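Local coordinates for protein SusD homolog (Bacteroides thetaiotaomicron, PDB 3SGH) that probably binds glycans at the cell surface, as a SusD-like outer-membrane lipoprotein of a Bacteroides sugar-uptake system, at residues F25-C30 and Y81-P86; W56-N61 and N67-H72; V100-A105 and L151-T156; A299-L304 and G372-N377; E321-R326 and V348-E353. One frame throughout, in Å; residues are numbered along the deposited sequence.

The five contacts are spread over one alpha-rich SusD-like chain; none is tied to a known site. Contacts 1 and 3 are neighbours, with centres about 16 Å apart. They touch where Met-104, a selenomethionine, puts its CE 3.8 Å from Phe-25 CE1. Contact 2 is nested in the loop that contact 1 closes, yet their centres lie about 25 Å apart. Contact 5 is likewise nested within contact 4, their centres about 26 Å apart. Contacts 3 and 4 are the most distant pair, about 43 Å between centres, on opposite sides of the chain's centre. Contacts 1, 3 and 5 pair helices, contact 2 sets a loop against helix 70-73, and contact 4 joins two loops.

Contact 1: residues F25-C30 and Y81-P86; sequences FNVYAC and YGYIYP
Asn-26 and Val-27 pack against Tyr-83 and Ile-84 in a partly buried contact between a short N-terminal helical turn and the end of helix 75-84. Asn-26 CB sits over the centre of the Tyr-83 ring, 3.3 Å from the centroid and only 8° off the ring normal. This is a CH-pi contact. The amide of Asn-26 runs on above the same ring, its plane inclined 26° to the ring plane. A chi1 of -70° sets the Tyr-83 ring on the side of Asn-26. A water ties the polar ends together: it donates to Asn-26 OD1 at 2.9 Å and is also hydrogen-bonded to Tyr-83 OH. The amide nitrogen ND2 bonds back to Thr-23 O, which helps fix the amide rotation. The contact packs helix 26-29 on the C-terminal end of helix 75-84 within the alpha-alpha superhelix of this SusD-like protein. Beside the ring contact the packing is apolar. Val-27 CG1 lies 3.8 Å from Tyr-83 CB. The same methyl meets Ile-84 CD1 at 3.6 Å, the two side chains crossing at about a right angle. Val-27 also touches Thr-108 of helix 100-120, and Tyr-83 touches Ala-35 of helix 33-40.

Contact 2: residues W56-N61 and N67-H72; sequences WSFGKN and NASEGH
His-72 meets Trp-56 and Phe-58 in an aromatic cluster at the protein surface. Its CB starts out toward the 56-61 loop. CG lies anti to the carbonyl carbon (chi1 -72°), and this brings the imidazole up to both larger rings, which meet it from different directions. ND1 makes a weak bond to a water. CE1 is the atom that does most of the touching, 3.7 Å from both Trp-56 CD2 and Phe-58 CE2. Toward Trp-56 the imidazole presents its edge to the indole face, planes at 79°. Toward Phe-58 the roles change: the phenyl edge points at the imidazole face in an offset edge-to-face pair. NE2, beside CE1, also lies over the indole face, 4.1 Å from Phe-58 CE2.

The water accepts this weak ND1 bond and one from Ser-69 N, and donates to Asn-61 O, so it bridges the two segments. Ser-69 is the N-cap of the helix, its OG accepting from His-72 N at 3.0 Å. Farther along, Asn-67 ND2 gives Asn-61 OD1 a hydrogen bond of 2.7 Å, coming from above the carbonyl plane. Asn-67 OD1 is taken by Asn-445. The 56-61 loop, with a type II' turn from Phe-58 to Asn-61, follows strand 50-52 and here folds back against the start of helix 70-73.

Contact 3: residues V100-A105 and L151-T156; sequences VIYAMA and LDNAIT
Ala-103 and Ala-154 lie at the point where two helices come very close, their CA atoms 4.3 Å apart. The two methyl groups lie beside one another, with the CB atoms 4.2 Å apart. Each methyl also rests on the backbone opposite. Ala-154 CB approaches Ala-103 O to 3.5 Å, and Ala-103 CB lies 3.9 Å from Ala-154 O. With side chains this small, the helix backbones themselves form much of the interface.

Tyr-102 and Asn-153 flank the alanine pair and cross at about a right angle. The ring and amide planes are 72° apart. With CG opposite the backbone N (chi1 -171°), the Asn-153 amide extends across to the other helix. There ND2 comes 3.8 Å from Tyr-102 CE2, obliquely to the ring. This is packing, and the polar ends have other partners: Asn-153 ND2 bonds to Gln-106 on the next turn of helix 100-120, and Tyr-102 OH bonds to Glu-92 of helix 87-95. The Asn-153 bond is thus a second, polar link between the same two helices.

The contact joins helix 100-120 to helix 140-162 within the alpha-alpha superhelix. Helices 17-24 and 87-95 pack on the former, through Ile-101 and Ala-105. Helix 181-198 lies against both, touching Met-104, a selenomethionine, as well as Leu-151 and Ile-155.

Contact 4: residues A299-L304 and G372-N377; sequences ANYSKL and GNYVDN
Tyr-301 and Asp-376 join two loops through one buried hydrogen bond. Along 299-304, Ala-299 and Asn-300 turn to other parts of the chain, Asn-300 ND2 bonding to Gln-276. Tyr-301 comes next and points toward 372-377. Its OH donates to Asp-376 OD1 at 2.6 Å, meeting the syn lone pair of that oxygen. The carboxylate sits at the ring edge, the two planes 85° apart. Tyr-374 OH lies at the same ring's edge, 4.2 Å from Tyr-301 CE2, and bonds to Gly-284 O. After Tyr-301 the chain is held by Ser-302, bonded to Thr-272 and Val-283. Asp-376 CG is anti to the backbone N (chi1 -173°), which brings OD1 to the hydroxyl. OD2 accepts from His-382 and Asn-385. With an alanine in place of Asp-376 the acidic group is gone, which would probably leave the buried Tyr-301 hydroxyl, His-382 and Asn-385 without the carboxylate they share. With donors on both oxygens, the carboxylate is held against rotation, and its negative charge is probably well stabilised.

Contact 5: residues E321-R326 and V348-E353; sequences EAAFLR and VRLSFE
Segments 321-326 and 348-353 are both helical, and their backbones stay apart, with CA atoms 8.5 Å from each other at Ala-323 and Leu-350 and again at Phe-324 and Val-348. Side chains bridge that distance. A chi1 of -71° swings the Phe-324 ring away from its own carbonyl carbon and across to the other helix. Its leading atom CZ meets Val-348 N at 3.4 Å and Val-348 CG2 at 3.9 Å. Val-348 N approaches the ring obliquely. Beside this, Ala-323 CB meets Leu-350 CD1 at 4.4 Å, a looser apolar contact. Phe-324 also packs on Lys-414 and Ala-417 of helix 403-417. Replacing Phe-324 with an alanine would probably open a gap between the two helices and leave Val-348 CG2 without its aromatic neighbour. Helices 319-331 and 340-354 are consecutive in the chain and pack through a buried, apolar interface. Packing of consecutive helices in this way is characteristic of alpha-alpha superhelices, consistent with the TPR-clan SusD family.

Contact 1: residues F25-C30 and Y81-P86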
# COMPACT_ATOMS: atom_id res chain seq x y z
N PHE A 25 -13.78 7.60 -6.02
CA PHE A 25 -12.71 8.10 -5.19
C PHE A 25 -12.49 7.29 -3.91
O PHE A 25 -11.43 7.44 -3.24
CB PHE A 25 -12.98 9.53 -4.74
CG PHE A 25 -12.77 10.62 -5.78
CD1 PHE A 25 -12.04 10.46 -6.95
CD2 PHE A 25 -13.28 11.87 -5.51
CE1 PHE A 25 -11.85 11.53 -7.83
CE2 PHE A 25 -13.11 12.94 -6.39
CZ PHE A 25 -12.43 12.77 -7.53
N ASN A 26 -13.46 6.46 -3.52
CA ASN A 26 -13.24 5.60 -2.35
C ASN A 26 -12.06 4.62 -2.51
O ASN A 26 -11.54 4.14 -1.51
CB ASN A 26 -14.50 4.83 -2.03
CG ASN A 26 -15.54 5.73 -1.37
OD1 ASN A 26 -15.39 6.06 -0.19
ND2 ASN A 26 -16.51 6.21 -2.14
N VAL A 27 -11.59 4.35 -3.73
CA VAL A 27 -10.41 3.51 -3.86
C VAL A 27 -9.12 4.11 -3.31
O VAL A 27 -8.19 3.37 -3.04
CB VAL A 27 -10.13 3.03 -5.29
CG1 VAL A 27 -11.36 2.23 -5.84
CG2 VAL A 27 -9.69 4.18 -6.22
N TYR A 28 -9.04 5.43 -3.16
CA TYR A 28 -7.78 6.04 -2.76
C TYR A 28 -7.39 5.73 -1.33
O TYR A 28 -6.25 5.43 -1.05
CB TYR A 28 -7.86 7.54 -2.95
CG TYR A 28 -7.83 7.98 -4.40
CD1 TYR A 28 -6.74 7.68 -5.21
CD2 TYR A 28 -8.82 8.77 -4.96
CE1 TYR A 28 -6.65 8.08 -6.54
CE2 TYR A 28 -8.74 9.17 -6.30
CZ TYR A 28 -7.64 8.82 -7.09
OH TYR A 28 -7.52 9.20 -8.42
N ALA A 29 -8.37 5.75 -0.44
CA ALA A 29 -8.10 5.55 0.98
C ALA A 29 -9.01 4.54 1.66
O ALA A 29 -8.69 4.12 2.77
CB ALA A 29 -8.19 6.87 1.72
N CYS A 30 -10.14 4.17 1.03
CA CYS A 30 -11.15 3.27 1.65
C CYS A 30 -11.58 3.70 3.05
O CYS A 30 -11.37 2.95 4.02
CB CYS A 30 -10.62 1.84 1.68
SG CYS A 30 -10.56 1.12 -0.01
N TYR A 81 -13.71 -3.26 -7.52
CA TYR A 81 -14.63 -3.27 -8.64
C TYR A 81 -15.91 -2.50 -8.38
O TYR A 81 -16.38 -1.79 -9.25
CB TYR A 81 -15.00 -4.69 -9.07
CG TYR A 81 -14.29 -5.14 -10.30
CD1 TYR A 81 -12.94 -5.44 -10.30
CD2 TYR A 81 -15.00 -5.31 -11.48
CE1 TYR A 81 -12.29 -5.85 -11.47
CE2 TYR A 81 -14.40 -5.73 -12.63
CZ TYR A 81 -13.05 -5.99 -12.64
OH TYR A 81 -12.49 -6.42 -13.82
N GLY A 82 -16.47 -2.62 -7.19
CA GLY A 82 -17.68 -1.90 -6.86
C GLY A 82 -17.56 -0.40 -6.95
O GLY A 82 -18.50 0.30 -7.39
N TYR A 83 -16.42 0.14 -6.54
CA TYR A 83 -16.24 1.58 -6.61
C TYR A 83 -15.97 2.07 -8.05
O TYR A 83 -16.46 3.12 -8.45
CB TYR A 83 -15.12 2.05 -5.67
CG TYR A 83 -15.44 1.95 -4.20
CD1 TYR A 83 -16.66 2.39 -3.70
CD2 TYR A 83 -14.47 1.50 -3.30
CE1 TYR A 83 -16.94 2.31 -2.37
CE2 TYR A 83 -14.73 1.44 -1.96
CZ TYR A 83 -15.97 1.84 -1.48
OH TYR A 83 -16.23 1.78 -0.14
N ILE A 84 -15.19 1.31 -8.82
CA ILE A 84 -14.72 1.78 -10.11
C ILE A 84 -15.77 1.60 -11.19
O ILE A 84 -15.91 2.46 -12.07
CB ILE A 84 -13.40 1.08 -10.51
CG1 ILE A 84 -12.29 1.45 -9.49
CG2 ILE A 84 -13.02 1.43 -11.96
CD1 ILE A 84 -12.07 3.01 -9.29
N TYR A 85 -16.52 0.49 -11.14
CA TYR A 85 -17.50 0.20 -12.21
C TYR A 85 -18.90 0.09 -11.62
O TYR A 85 -19.03 -0.46 -10.52
CB TYR A 85 -17.13 -1.10 -12.91
CG TYR A 85 -15.74 -1.17 -13.45
CD1 TYR A 85 -15.40 -0.55 -14.66
CD2 TYR A 85 -14.77 -1.91 -12.79
CE1 TYR A 85 -14.10 -0.64 -15.15
CE2 TYR A 85 -13.46 -2.00 -13.32
CZ TYR A 85 -13.16 -1.37 -14.48
OH TYR A 85 -11.87 -1.44 -14.95
N PRO A 86 -19.94 0.56 -12.35
CA PRO A 86 -19.90 1.08 -13.74
C PRO A 86 -19.54 2.55 -13.88
O PRO A 86 -19.56 3.07 -14.98
CB PRO A 86 -21.35 0.81 -14.24
CG PRO A 86 -22.19 0.96 -13.03
CD PRO A 86 -21.35 0.34 -11.90
O HOH W 1 -14.67 3.70 1.38

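Contact 2: residues W56-N61 and N67-H72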
# COMPACT_ATOMS: atom_id res chain seq x y z
N TRP A 56 -12.66 -14.39 13.62
CA TRP A 56 -13.94 -14.59 12.92
C TRP A 56 -14.44 -16.02 13.00
O TRP A 56 -15.04 -16.51 12.05
CB TRP A 56 -13.85 -14.14 11.46
CG TRP A 56 -13.35 -12.72 11.33
CD1 TRP A 56 -14.08 -11.59 11.47
CD2 TRP A 56 -11.99 -12.31 11.10
NE1 TRP A 56 -13.27 -10.49 11.34
CE2 TRP A 56 -11.99 -10.90 11.10
CE3 TRP A 56 -10.79 -12.99 10.91
CZ2 TRP A 56 -10.83 -10.17 10.87
CZ3 TRP A 56 -9.63 -12.25 10.70
CH2 TRP A 56 -9.67 -10.86 10.73
N SER A 57 -14.23 -16.62 14.15
CA SER A 57 -14.54 -18.03 14.43
C SER A 57 -13.88 -18.99 13.47
O SER A 57 -14.35 -20.14 13.32
CB SER A 57 -16.06 -18.29 14.38
OG SER A 57 -16.75 -17.41 15.23
N PHE A 58 -12.79 -18.58 12.83
CA PHE A 58 -12.03 -19.47 11.93
C PHE A 58 -10.74 -20.02 12.52
O PHE A 58 -10.03 -20.76 11.84
CB PHE A 58 -11.63 -18.74 10.66
CG PHE A 58 -12.77 -18.47 9.67
CD1 PHE A 58 -13.67 -19.46 9.33
CD2 PHE A 58 -12.89 -17.23 9.06
CE1 PHE A 58 -14.68 -19.21 8.39
CE2 PHE A 58 -13.88 -16.97 8.11
CZ PHE A 58 -14.77 -17.95 7.78
N GLY A 59 -10.42 -19.62 13.75
CA GLY A 59 -9.11 -19.98 14.34
C GLY A 59 -7.97 -19.43 13.50
O GLY A 59 -7.93 -18.25 13.24
N LYS A 60 -7.05 -20.28 13.07
CA LYS A 60 -5.90 -19.87 12.28
C LYS A 60 -6.11 -19.95 10.75
O LYS A 60 -5.18 -19.70 9.98
CB LYS A 60 -4.68 -20.70 12.67
CG LYS A 60 -4.29 -20.44 14.11
CD LYS A 60 -2.95 -21.13 14.51
CE LYS A 60 -2.57 -20.82 15.96
NZ LYS A 60 -1.40 -21.60 16.37
N ASN A 61 -7.33 -20.30 10.33
CA ASN A 61 -7.67 -20.29 8.89
C ASN A 61 -8.15 -18.90 8.50
O ASN A 61 -9.32 -18.67 8.17
CB ASN A 61 -8.65 -21.39 8.54
CG ASN A 61 -7.99 -22.74 8.58
OD1 ASN A 61 -6.98 -22.94 7.90
ND2 ASN A 61 -8.48 -23.65 9.44
N ASN A 67 -4.14 -18.41 5.03
CA ASN A 67 -5.16 -19.35 4.61
C ASN A 67 -6.58 -18.81 4.84
O ASN A 67 -7.43 -19.45 5.49
CB ASN A 67 -4.97 -20.69 5.32
CG ASN A 67 -5.59 -21.83 4.57
OD1 ASN A 67 -5.36 -21.98 3.38
ND2 ASN A 67 -6.39 -22.65 5.27
N ALA A 68 -6.83 -17.63 4.28
CA ALA A 68 -8.16 -17.01 4.35
C ALA A 68 -9.24 -17.82 3.68
O ALA A 68 -9.02 -18.52 2.67
CB ALA A 68 -8.15 -15.61 3.74
N SER A 69 -10.45 -17.65 4.20
CA SER A 69 -11.68 -18.10 3.58
C SER A 69 -11.88 -17.48 2.21
O SER A 69 -11.29 -16.48 1.89
CB SER A 69 -12.88 -17.71 4.46
OG SER A 69 -13.06 -16.30 4.49
N GLU A 70 -12.72 -18.10 1.39
CA GLU A 70 -13.05 -17.53 0.09
C GLU A 70 -13.62 -16.14 0.24
O GLU A 70 -13.25 -15.26 -0.50
CB GLU A 70 -14.06 -18.41 -0.62
CG GLU A 70 -13.49 -19.78 -1.02
CD GLU A 70 -14.47 -20.67 -1.81
OE1 GLU A 70 -15.61 -20.23 -2.07
OE2 GLU A 70 -14.11 -21.84 -2.14
N GLY A 71 -14.57 -15.97 1.18
CA GLY A 71 -15.18 -14.66 1.43
C GLY A 71 -14.19 -13.56 1.78
O GLY A 71 -14.29 -12.43 1.25
N HIS A 72 -13.23 -13.88 2.66
CA HIS A 72 -12.17 -12.95 3.02
C HIS A 72 -11.27 -12.73 1.82
O HIS A 72 -11.01 -11.60 1.45
CB HIS A 72 -11.39 -13.45 4.23
CG HIS A 72 -12.16 -13.35 5.49
ND1 HIS A 72 -11.66 -13.73 6.70
CD2 HIS A 72 -13.41 -12.86 5.72
CE1 HIS A 72 -12.57 -13.50 7.63
NE2 HIS A 72 -13.64 -12.97 7.07
O HOH W 2 -10.49 -16.35 6.70

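Contact 3: residues V100-A105 and L151-T156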
# COMPACT_ATOMS: atom_id res chain seq x y z
N VAL A 100 -11.14 17.14 -17.96
CA VAL A 100 -10.57 16.85 -16.62
C VAL A 100 -11.36 15.77 -15.87
O VAL A 100 -10.77 14.98 -15.14
CB VAL A 100 -10.48 18.15 -15.82
CG1 VAL A 100 -10.20 17.88 -14.32
CG2 VAL A 100 -9.40 19.06 -16.42
N ILE A 101 -12.66 15.68 -16.07
CA ILE A 101 -13.46 14.70 -15.32
C ILE A 101 -13.14 13.31 -15.88
O ILE A 101 -13.00 12.38 -15.10
CB ILE A 101 -14.99 15.01 -15.34
CG1 ILE A 101 -15.22 16.41 -14.77
CG2 ILE A 101 -15.79 13.93 -14.62
CD1 ILE A 101 -14.60 16.69 -13.38
N TYR A 102 -12.94 13.19 -17.20
CA TYR A 102 -12.53 11.93 -17.77
C TYR A 102 -11.12 11.55 -17.31
O TYR A 102 -10.87 10.40 -16.97
CB TYR A 102 -12.58 11.97 -19.29
CG TYR A 102 -12.14 10.70 -19.92
CD1 TYR A 102 -12.85 9.52 -19.71
CD2 TYR A 102 -11.02 10.66 -20.76
CE1 TYR A 102 -12.44 8.33 -20.31
CE2 TYR A 102 -10.62 9.46 -21.37
CZ TYR A 102 -11.36 8.32 -21.14
OH TYR A 102 -10.99 7.11 -21.73
N ALA A 103 -10.20 12.52 -17.32
CA ALA A 103 -8.85 12.31 -16.83
C ALA A 103 -8.91 11.77 -15.39
O ALA A 103 -8.20 10.81 -15.05
CB ALA A 103 -8.07 13.60 -16.88
N MSE A 104 -9.72 12.40 -14.54
CA MSE A 104 -9.82 11.94 -13.15
C MSE A 104 -10.42 10.54 -13.04
O MSE A 104 -10.05 9.79 -12.14
CB MSE A 104 -10.60 12.93 -12.28
CG MSE A 104 -9.86 14.24 -12.11
SE MSE A 104 -8.23 14.08 -11.17
CE MSE A 104 -8.83 12.81 -9.79
N ALA A 105 -11.35 10.19 -13.94
CA ALA A 105 -11.93 8.84 -13.94
C ALA A 105 -10.88 7.81 -14.35
O ALA A 105 -10.77 6.76 -13.74
CB ALA A 105 -13.17 8.79 -14.85
N LEU A 151 -2.86 6.20 -17.82
CA LEU A 151 -2.35 7.18 -16.87
C LEU A 151 -1.66 8.29 -17.67
O LEU A 151 -1.81 9.46 -17.35
CB LEU A 151 -1.39 6.49 -15.88
CG LEU A 151 -0.79 7.42 -14.81
CD1 LEU A 151 -1.84 8.15 -14.02
CD2 LEU A 151 0.13 6.59 -13.87
N ASP A 152 -0.93 7.95 -18.74
CA ASP A 152 -0.30 9.00 -19.55
C ASP A 152 -1.31 9.94 -20.20
O ASP A 152 -1.08 11.16 -20.35
CB ASP A 152 0.60 8.37 -20.63
CG ASP A 152 1.95 7.89 -20.08
OD1 ASP A 152 2.37 8.39 -19.00
OD2 ASP A 152 2.61 7.02 -20.74
N ASN A 153 -2.43 9.37 -20.61
CA ASN A 153 -3.51 10.15 -21.20
C ASN A 153 -4.07 11.12 -20.16
O ASN A 153 -4.27 12.27 -20.46
CB ASN A 153 -4.63 9.24 -21.66
CG ASN A 153 -5.68 9.99 -22.49
OD1 ASN A 153 -5.39 10.39 -23.63
ND2 ASN A 153 -6.90 10.22 -21.91
N ALA A 154 -4.29 10.64 -18.93
CA ALA A 154 -4.76 11.49 -17.84
C ALA A 154 -3.78 12.62 -17.53
O ALA A 154 -4.19 13.79 -17.38
CB ALA A 154 -5.02 10.66 -16.62
N ILE A 155 -2.49 12.28 -17.51
CA ILE A 155 -1.42 13.24 -17.29
C ILE A 155 -1.43 14.34 -18.35
O ILE A 155 -1.28 15.51 -18.00
CB ILE A 155 -0.00 12.55 -17.18
CG1 ILE A 155 0.08 11.78 -15.85
CG2 ILE A 155 1.10 13.57 -17.33
CD1 ILE A 155 1.26 10.78 -15.73
N THR A 156 -1.66 13.98 -19.61
CA THR A 156 -1.63 15.01 -20.66
C THR A 156 -2.75 16.00 -20.45
O THR A 156 -2.57 17.22 -20.58
CB THR A 156 -1.78 14.39 -22.03
OG1 THR A 156 -0.68 13.49 -22.24
CG2 THR A 156 -1.77 15.48 -23.12

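Contact 4: residues A299-L304 and G372-N377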
# COMPACT_ATOMS: atom_id res chain seq x y z
N ALA A 299 -6.71 -5.89 23.35
CA ALA A 299 -7.42 -4.62 23.41
C ALA A 299 -6.52 -3.47 23.88
O ALA A 299 -6.68 -2.34 23.42
CB ALA A 299 -8.71 -4.74 24.30
N ASN A 300 -5.61 -3.73 24.81
CA ASN A 300 -4.77 -2.69 25.40
C ASN A 300 -3.31 -2.64 24.92
O ASN A 300 -2.49 -1.96 25.53
CB ASN A 300 -4.83 -2.81 26.93
CG ASN A 300 -6.24 -2.78 27.45
OD1 ASN A 300 -7.03 -1.96 27.02
ND2 ASN A 300 -6.57 -3.69 28.35
N TYR A 301 -3.01 -3.33 23.82
CA TYR A 301 -1.78 -3.15 23.13
C TYR A 301 -1.81 -1.82 22.35
O TYR A 301 -2.87 -1.19 22.26
CB TYR A 301 -1.49 -4.35 22.20
CG TYR A 301 -1.01 -5.62 22.92
CD1 TYR A 301 -1.76 -6.19 23.98
CD2 TYR A 301 0.15 -6.31 22.48
CE1 TYR A 301 -1.35 -7.35 24.63
CE2 TYR A 301 0.54 -7.49 23.11
CZ TYR A 301 -0.21 -7.99 24.18
OH TYR A 301 0.16 -9.14 24.81
N SER A 302 -0.68 -1.40 21.79
CA SER A 302 -0.64 -0.15 21.03
C SER A 302 -1.66 -0.09 19.89
O SER A 302 -1.75 -1.03 19.07
CB SER A 302 0.74 0.11 20.48
OG SER A 302 1.63 0.41 21.52
N LYS A 303 -2.38 1.02 19.84
CA LYS A 303 -3.33 1.30 18.79
C LYS A 303 -2.71 2.17 17.72
O LYS A 303 -1.68 2.81 17.92
CB LYS A 303 -4.55 2.01 19.36
CG LYS A 303 -5.25 1.26 20.49
CD LYS A 303 -6.46 1.99 21.07
CE LYS A 303 -6.01 3.08 22.06
NZ LYS A 303 -7.12 3.88 22.77
N LEU A 304 -3.35 2.17 16.55
CA LEU A 304 -2.98 3.11 15.50
C LEU A 304 -3.47 4.49 15.97
O LEU A 304 -4.64 4.66 16.36
CB LEU A 304 -3.67 2.71 14.18
CG LEU A 304 -3.55 1.25 13.71
CD1 LEU A 304 -4.34 1.06 12.43
CD2 LEU A 304 -2.08 0.87 13.49
N GLY A 372 14.67 -3.32 16.44
CA GLY A 372 14.45 -4.01 17.70
C GLY A 372 13.86 -5.39 17.55
O GLY A 372 13.13 -5.69 16.58
N ASN A 373 14.17 -6.24 18.50
CA ASN A 373 13.51 -7.54 18.57
C ASN A 373 12.16 -7.33 19.21
O ASN A 373 11.93 -6.30 19.84
CB ASN A 373 14.35 -8.51 19.40
CG ASN A 373 15.68 -8.76 18.77
OD1 ASN A 373 15.79 -8.83 17.57
ND2 ASN A 373 16.71 -8.90 19.60
N TYR A 374 11.28 -8.31 19.06
CA TYR A 374 9.95 -8.19 19.60
C TYR A 374 9.78 -9.14 20.76
O TYR A 374 10.14 -10.31 20.63
CB TYR A 374 8.94 -8.59 18.52
CG TYR A 374 7.54 -8.63 19.05
CD1 TYR A 374 6.88 -7.47 19.42
CD2 TYR A 374 6.85 -9.83 19.15
CE1 TYR A 374 5.60 -7.51 19.92
CE2 TYR A 374 5.55 -9.88 19.64
CZ TYR A 374 4.93 -8.70 20.01
OH TYR A 374 3.65 -8.73 20.50
N VAL A 375 9.23 -8.65 21.86
CA VAL A 375 8.82 -9.50 22.98
C VAL A 375 7.36 -9.22 23.26
O VAL A 375 6.89 -8.07 23.16
CB VAL A 375 9.67 -9.30 24.25
CG1 VAL A 375 11.11 -9.88 24.05
CG2 VAL A 375 9.72 -7.84 24.65
N ASP A 376 6.64 -10.28 23.60
CA ASP A 376 5.26 -10.18 24.00
C ASP A 376 5.12 -10.67 25.43
O ASP A 376 4.88 -11.86 25.69
CB ASP A 376 4.37 -10.95 23.07
CG ASP A 376 2.88 -10.72 23.37
OD1 ASP A 376 2.55 -10.04 24.40
OD2 ASP A 376 2.02 -11.24 22.60
N ASN A 377 5.31 -9.73 26.37
CA ASN A 377 5.28 -10.00 27.79
C ASN A 377 4.05 -9.41 28.46
O ASN A 377 3.88 -9.57 29.67
CB ASN A 377 6.51 -9.37 28.46
CG ASN A 377 7.77 -10.07 28.09
OD1 ASN A 377 7.78 -11.31 27.87
ND2 ASN A 377 8.84 -9.30 27.94

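Contact 5: residues E321-R326 and V348-E353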
# COMPACT_ATOMS: atom_id res chain seq x y z
N GLU A 321 7.05 9.50 -0.17
CA GLU A 321 7.14 8.33 -1.04
C GLU A 321 7.85 8.69 -2.34
O GLU A 321 8.64 7.89 -2.85
CB GLU A 321 5.76 7.74 -1.34
CG GLU A 321 5.86 6.41 -2.06
CD GLU A 321 4.52 5.76 -2.41
OE1 GLU A 321 3.47 6.23 -1.94
OE2 GLU A 321 4.55 4.71 -3.11
N ALA A 322 7.57 9.90 -2.87
CA ALA A 322 8.24 10.33 -4.12
C ALA A 322 9.74 10.45 -3.97
O ALA A 322 10.52 10.16 -4.93
CB ALA A 322 7.65 11.65 -4.66
N ALA A 323 10.18 10.87 -2.79
CA ALA A 323 11.62 10.99 -2.53
C ALA A 323 12.23 9.59 -2.44
O ALA A 323 13.27 9.32 -3.05
CB ALA A 323 11.85 11.77 -1.27
N PHE A 324 11.58 8.68 -1.72
CA PHE A 324 12.14 7.32 -1.56
C PHE A 324 12.10 6.52 -2.85
O PHE A 324 12.97 5.70 -3.07
CB PHE A 324 11.47 6.53 -0.43
CG PHE A 324 11.81 7.02 0.95
CD1 PHE A 324 13.10 6.87 1.48
CD2 PHE A 324 10.84 7.62 1.72
CE1 PHE A 324 13.39 7.35 2.73
CE2 PHE A 324 11.11 8.09 3.01
CZ PHE A 324 12.38 7.96 3.52
N LEU A 325 11.10 6.76 -3.71
CA LEU A 325 11.05 6.11 -5.02
C LEU A 325 12.25 6.56 -5.87
O LEU A 325 12.94 5.73 -6.51
CB LEU A 325 9.73 6.47 -5.72
CG LEU A 325 8.49 5.74 -5.13
CD1 LEU A 325 7.24 6.39 -5.64
CD2 LEU A 325 8.50 4.24 -5.42
N ARG A 326 12.53 7.87 -5.85
CA ARG A 326 13.68 8.43 -6.56
C ARG A 326 15.00 7.95 -5.97
O ARG A 326 15.96 7.73 -6.70
CB ARG A 326 13.60 9.99 -6.60
CG ARG A 326 12.52 10.47 -7.57
CD ARG A 326 12.40 11.97 -7.60
NE ARG A 326 11.85 12.49 -6.37
CZ ARG A 326 11.71 13.78 -6.08
NH1 ARG A 326 12.09 14.71 -6.95
NH2 ARG A 326 11.18 14.15 -4.93
N VAL A 348 13.23 11.11 4.58
CA VAL A 348 13.16 11.01 6.05
C VAL A 348 12.68 12.35 6.60
O VAL A 348 11.78 12.39 7.44
CB VAL A 348 14.50 10.62 6.67
CG1 VAL A 348 14.38 10.56 8.19
CG2 VAL A 348 14.95 9.25 6.12
N ARG A 349 13.24 13.46 6.09
CA ARG A 349 12.83 14.78 6.60
C ARG A 349 11.36 15.11 6.25
O ARG A 349 10.63 15.67 7.07
CB ARG A 349 13.75 15.88 6.09
CG ARG A 349 15.15 15.83 6.69
CD ARG A 349 16.01 16.97 6.14
NE ARG A 349 17.40 16.71 6.50
CZ ARG A 349 17.91 16.98 7.68
NH1 ARG A 349 17.17 17.57 8.61
NH2 ARG A 349 19.18 16.69 7.93
N LEU A 350 10.91 14.71 5.06
CA LEU A 350 9.50 14.89 4.68
C LEU A 350 8.56 14.11 5.58
O LEU A 350 7.46 14.54 5.88
CB LEU A 350 9.26 14.45 3.22
CG LEU A 350 9.70 15.47 2.18
CD1 LEU A 350 9.48 14.80 0.86
CD2 LEU A 350 8.90 16.77 2.32
N SER A 351 8.98 12.91 5.96
CA SER A 351 8.16 12.03 6.79
C SER A 351 7.99 12.63 8.17
O SER A 351 6.88 12.66 8.72
CB SER A 351 8.89 10.69 6.92
OG SER A 351 8.20 9.84 7.79
N PHE A 352 9.09 13.10 8.75
CA PHE A 352 9.02 13.80 10.02
C PHE A 352 8.12 15.02 9.89
O PHE A 352 7.22 15.21 10.70
CB PHE A 352 10.38 14.27 10.50
CG PHE A 352 11.18 13.22 11.25
CD1 PHE A 352 11.49 11.99 10.68
CD2 PHE A 352 11.65 13.47 12.51
CE1 PHE A 352 12.26 11.05 11.39
CE2 PHE A 352 12.44 12.54 13.17
CZ PHE A 352 12.72 11.34 12.63
N GLU A 353 8.35 15.83 8.86
CA GLU A 353 7.57 17.02 8.64
C GLU A 353 6.08 16.72 8.48
O GLU A 353 5.24 17.41 9.05
CB GLU A 353 8.08 17.80 7.41
CG GLU A 353 7.40 19.16 7.32
CD GLU A 353 7.87 19.98 6.13
OE1 GLU A 353 8.66 19.43 5.31
OE2 GLU A 353 7.43 21.15 6.02